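PDB 4O5A: LacI family transcription regulator from Bifidobacterium animalis subsp. lactis, which probably regulates transcription by binding operator DNA through a helix-turn-helix domain, under control of a small ligand held in its periplasmic-binding-protein-like domain. Local coordinates for residues D131-L136 with E146-N151. Numbering follows the deposited sequence.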
ATOM      1  N   ASP A 131     -15.923   0.002  21.175  1.00 27.21           N
ATOM      2  CA  ASP A 131     -15.432  -0.178  22.537  1.00 25.53           C
ATOM      3  C   ASP A 131     -14.214   0.699  22.836  1.00 23.46           C
ATOM      4  O   ASP A 131     -13.904   0.963  24.002  1.00 25.41           O
ATOM      5  CB  ASP A 131     -15.071  -1.641  22.771  1.00 28.56           C
ATOM      6  CG  ASP A 131     -16.292  -2.536  22.873  1.00 30.67           C
ATOM      7  OD1 ASP A 131     -17.423  -2.006  22.976  1.00 28.79           O
ATOM      8  OD2 ASP A 131     -16.113  -3.778  22.861  1.00 28.87           O
ATOM      9  N   ALA A 132     -13.551   1.140  21.775  1.00 23.95           N
ATOM     10  CA  ALA A 132     -12.351   1.971  21.861  1.00 24.60           C
ATOM     11  C   ALA A 132     -12.069   2.593  20.512  1.00 20.52           C
ATOM     12  O   ALA A 132     -12.487   2.055  19.478  1.00 23.43           O
ATOM     13  CB  ALA A 132     -11.147   1.145  22.329  1.00 21.84           C
ATOM     14  N   LEU A 133     -11.348   3.713  20.524  1.00 23.02           N
ATOM     15  CA  LEU A 133     -11.009   4.445  19.303  1.00 23.17           C
ATOM     16  C   LEU A 133      -9.500   4.481  19.126  1.00 22.92           C
ATOM     17  O   LEU A 133      -8.759   4.661  20.088  1.00 24.34           O
ATOM     18  CB  LEU A 133     -11.497   5.888  19.403  1.00 25.28           C
ATOM     19  CG  LEU A 133     -12.979   6.095  19.669  1.00 30.35           C
ATOM     20  CD1 LEU A 133     -13.277   7.562  19.843  1.00 29.65           C
ATOM     21  CD2 LEU A 133     -13.729   5.547  18.484  1.00 34.89           C
ATOM     22  N   LEU A 134      -9.054   4.325  17.890  1.00 22.45           N
ATOM     23  CA  LEU A 134      -7.644   4.407  17.570  1.00 23.66           C
ATOM     24  C   LEU A 134      -7.417   5.753  16.888  1.00 28.85           C
ATOM     25  O   LEU A 134      -8.098   6.073  15.909  1.00 28.50           O
ATOM     26  CB  LEU A 134      -7.281   3.253  16.625  1.00 23.57           C
ATOM     27  CG  LEU A 134      -5.852   3.188  16.104  1.00 27.14           C
ATOM     28  CD1 LEU A 134      -4.888   3.046  17.265  1.00 26.66           C
ATOM     29  CD2 LEU A 134      -5.703   2.025  15.139  1.00 26.48           C
ATOM     30  N   LEU A 135      -6.485   6.552  17.414  1.00 24.45           N
ATOM     31  CA  LEU A 135      -6.182   7.869  16.843  1.00 23.66           C
ATOM     32  C   LEU A 135      -4.830   7.875  16.140  1.00 29.49           C
ATOM     33  O   LEU A 135      -3.791   7.657  16.772  1.00 25.33           O
ATOM     34  CB  LEU A 135      -6.170   8.935  17.936  1.00 30.69           C
ATOM     35  CG  LEU A 135      -7.396   9.009  18.839  1.00 39.74           C
ATOM     36  CD1 LEU A 135      -7.209  10.069  19.922  1.00 44.49           C
ATOM     37  CD2 LEU A 135      -8.645   9.292  18.017  1.00 37.45           C
ATOM     38  N   LEU A 136      -4.841   8.138  14.838  1.00 25.50           N
ATOM     39  CA  LEU A 136      -3.599   8.202  14.073  1.00 29.14           C
ATOM     40  C   LEU A 136      -3.324   9.619  13.591  1.00 31.39           C
ATOM     41  O   LEU A 136      -4.229  10.462  13.553  1.00 30.23           O
ATOM     42  CB  LEU A 136      -3.650   7.257  12.871  1.00 27.96           C
ATOM     43  CG  LEU A 136      -4.028   5.797  13.119  1.00 27.62           C
ATOM     44  CD1 LEU A 136      -4.105   5.047  11.793  1.00 31.36           C
ATOM     45  CD2 LEU A 136      -3.058   5.106  14.078  1.00 29.00           C
ATOM     46  N   GLU A 146      -8.814  17.080  22.673  1.00 48.53           N
ATOM     47  CA  GLU A 146      -9.825  17.731  23.499  1.00 52.27           C
ATOM     48  C   GLU A 146     -11.121  16.926  23.543  1.00 52.75           C
ATOM     49  O   GLU A 146     -11.767  16.838  24.587  1.00 55.92           O
ATOM     50  CB  GLU A 146     -10.103  19.154  23.003  1.00 52.92           C
ATOM     51  N   LEU A 147     -11.497  16.344  22.406  1.00 48.82           N
ATOM     52  CA  LEU A 147     -12.686  15.502  22.324  1.00 45.31           C
ATOM     53  C   LEU A 147     -12.558  14.301  23.256  1.00 46.31           C
ATOM     54  O   LEU A 147     -13.476  14.000  24.022  1.00 49.39           O
ATOM     55  CB  LEU A 147     -12.926  15.041  20.878  1.00 37.12           C
ATOM     56  CG  LEU A 147     -14.080  14.068  20.615  1.00 41.00           C
ATOM     57  CD1 LEU A 147     -15.408  14.674  21.039  1.00 43.87           C
ATOM     58  CD2 LEU A 147     -14.138  13.655  19.150  1.00 41.31           C
HETATM   59  N   MSE A 148     -11.413  13.623  23.201  1.00 43.49           N
HETATM   60  CA  MSE A 148     -11.206  12.437  24.025  1.00 39.62           C
HETATM   61  C   MSE A 148     -11.156  12.788  25.507  1.00 45.91           C
HETATM   62  O   MSE A 148     -11.686  12.056  26.342  1.00 46.97           O
HETATM   63  CB  MSE A 148      -9.927  11.684  23.629  1.00 34.43           C
HETATM   64  CG  MSE A 148      -9.897  11.117  22.223  1.00 37.32           C
HETATM   65 SE   MSE A 148     -11.610  10.477  21.558  0.54 49.35          SE
HETATM   66  CE  MSE A 148     -12.062   9.173  22.919  1.00 49.49           C
ATOM     67  N   LYS A 149     -10.517  13.907  25.834  1.00 48.36           N
ATOM     68  CA  LYS A 149     -10.357  14.290  27.231  1.00 54.23           C
ATOM     69  C   LYS A 149     -11.700  14.655  27.854  1.00 55.60           C
ATOM     70  O   LYS A 149     -11.925  14.424  29.044  1.00 59.21           O
ATOM     71  CB  LYS A 149      -9.347  15.434  27.370  1.00 56.47           C
ATOM     72  CG  LYS A 149      -7.928  15.031  26.981  1.00 55.09           C
ATOM     73  CD  LYS A 149      -6.897  15.518  27.992  1.00 60.39           C
ATOM     74  CE  LYS A 149      -6.320  16.876  27.625  1.00 66.49           C
ATOM     75  NZ  LYS A 149      -5.263  17.300  28.595  1.00 68.89           N
ATOM     76  N   ASN A 150     -12.593  15.211  27.041  1.00 51.78           N
ATOM     77  CA  ASN A 150     -13.941  15.543  27.489  1.00 56.22           C
ATOM     78  C   ASN A 150     -14.856  14.318  27.492  1.00 50.21           C
ATOM     79  O   ASN A 150     -15.995  14.384  27.948  1.00 53.66           O
ATOM     80  CB  ASN A 150     -14.536  16.664  26.626  1.00 64.83           C
ATOM     81  CG  ASN A 150     -13.706  17.941  26.667  1.00 71.36           C
ATOM     82  OD1 ASN A 150     -12.805  18.089  27.494  1.00 75.24           O
ATOM     83  ND2 ASN A 150     -14.017  18.873  25.773  1.00 71.82           N
ATOM     84  N   ASN A 151     -14.342  13.200  26.981  1.00 46.84           N
ATOM     85  CA  ASN A 151     -15.072  11.933  26.972  1.00 42.28           C
ATOM     86  C   ASN A 151     -14.220  10.761  27.470  1.00 42.26           C
ATOM     87  O   ASN A 151     -13.854   9.886  26.687  1.00 43.61           O
ATOM     88  CB  ASN A 151     -15.603  11.625  25.562  1.00 39.06           C
ATOM     89  CG  ASN A 151     -16.752  12.533  25.161  1.00 48.87           C
ATOM     90  OD1 ASN A 151     -17.906  12.292  25.523  1.00 48.98           O
ATOM     91  ND2 ASN A 151     -16.441  13.585  24.416  1.00 49.44           N
TER
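M148, a selenomethionine, reaches from helix 143-149 to the side chains of L133 and L135, two residues that project from the same face of strand 132-135. These apolar contacts make up the whole interface, and no hydrogen bond crosses it. M148 is bent at both chi2 (-35°) and chi3 (-57°), which spreads its contacts over both leucines. Its CG lies 3.7 Å from CD1 of L135. At the other end, CE of M148 comes within 3.7 Å of CD1 of L133, with SE close by. L135 and M148 run past each other in opposite directions, while L133 meets the selenomethionyl end at a slant. M154 and C156 also pack against M148, and W124 of helix 116-127 flanks L133.

Within 146-151, ND2 of N151 donates to the carbonyl O of L147 at 3.0 Å and 167°, with the acceptor almost in the plane of the N151 amide. With the backbone bond from N151 N to M148 O, it folds N151 back against L147 and M148.

Strand, helix and strand 156-160 form a beta-alpha-beta unit of the parallel sheet. R144, earlier on the helix, adds a polar link to the carbonyl O of L136. Between the two segments themselves the contact is purely apolar and its three touching residues are buried, consistent with dispersion and exclusion of water as the main contributions.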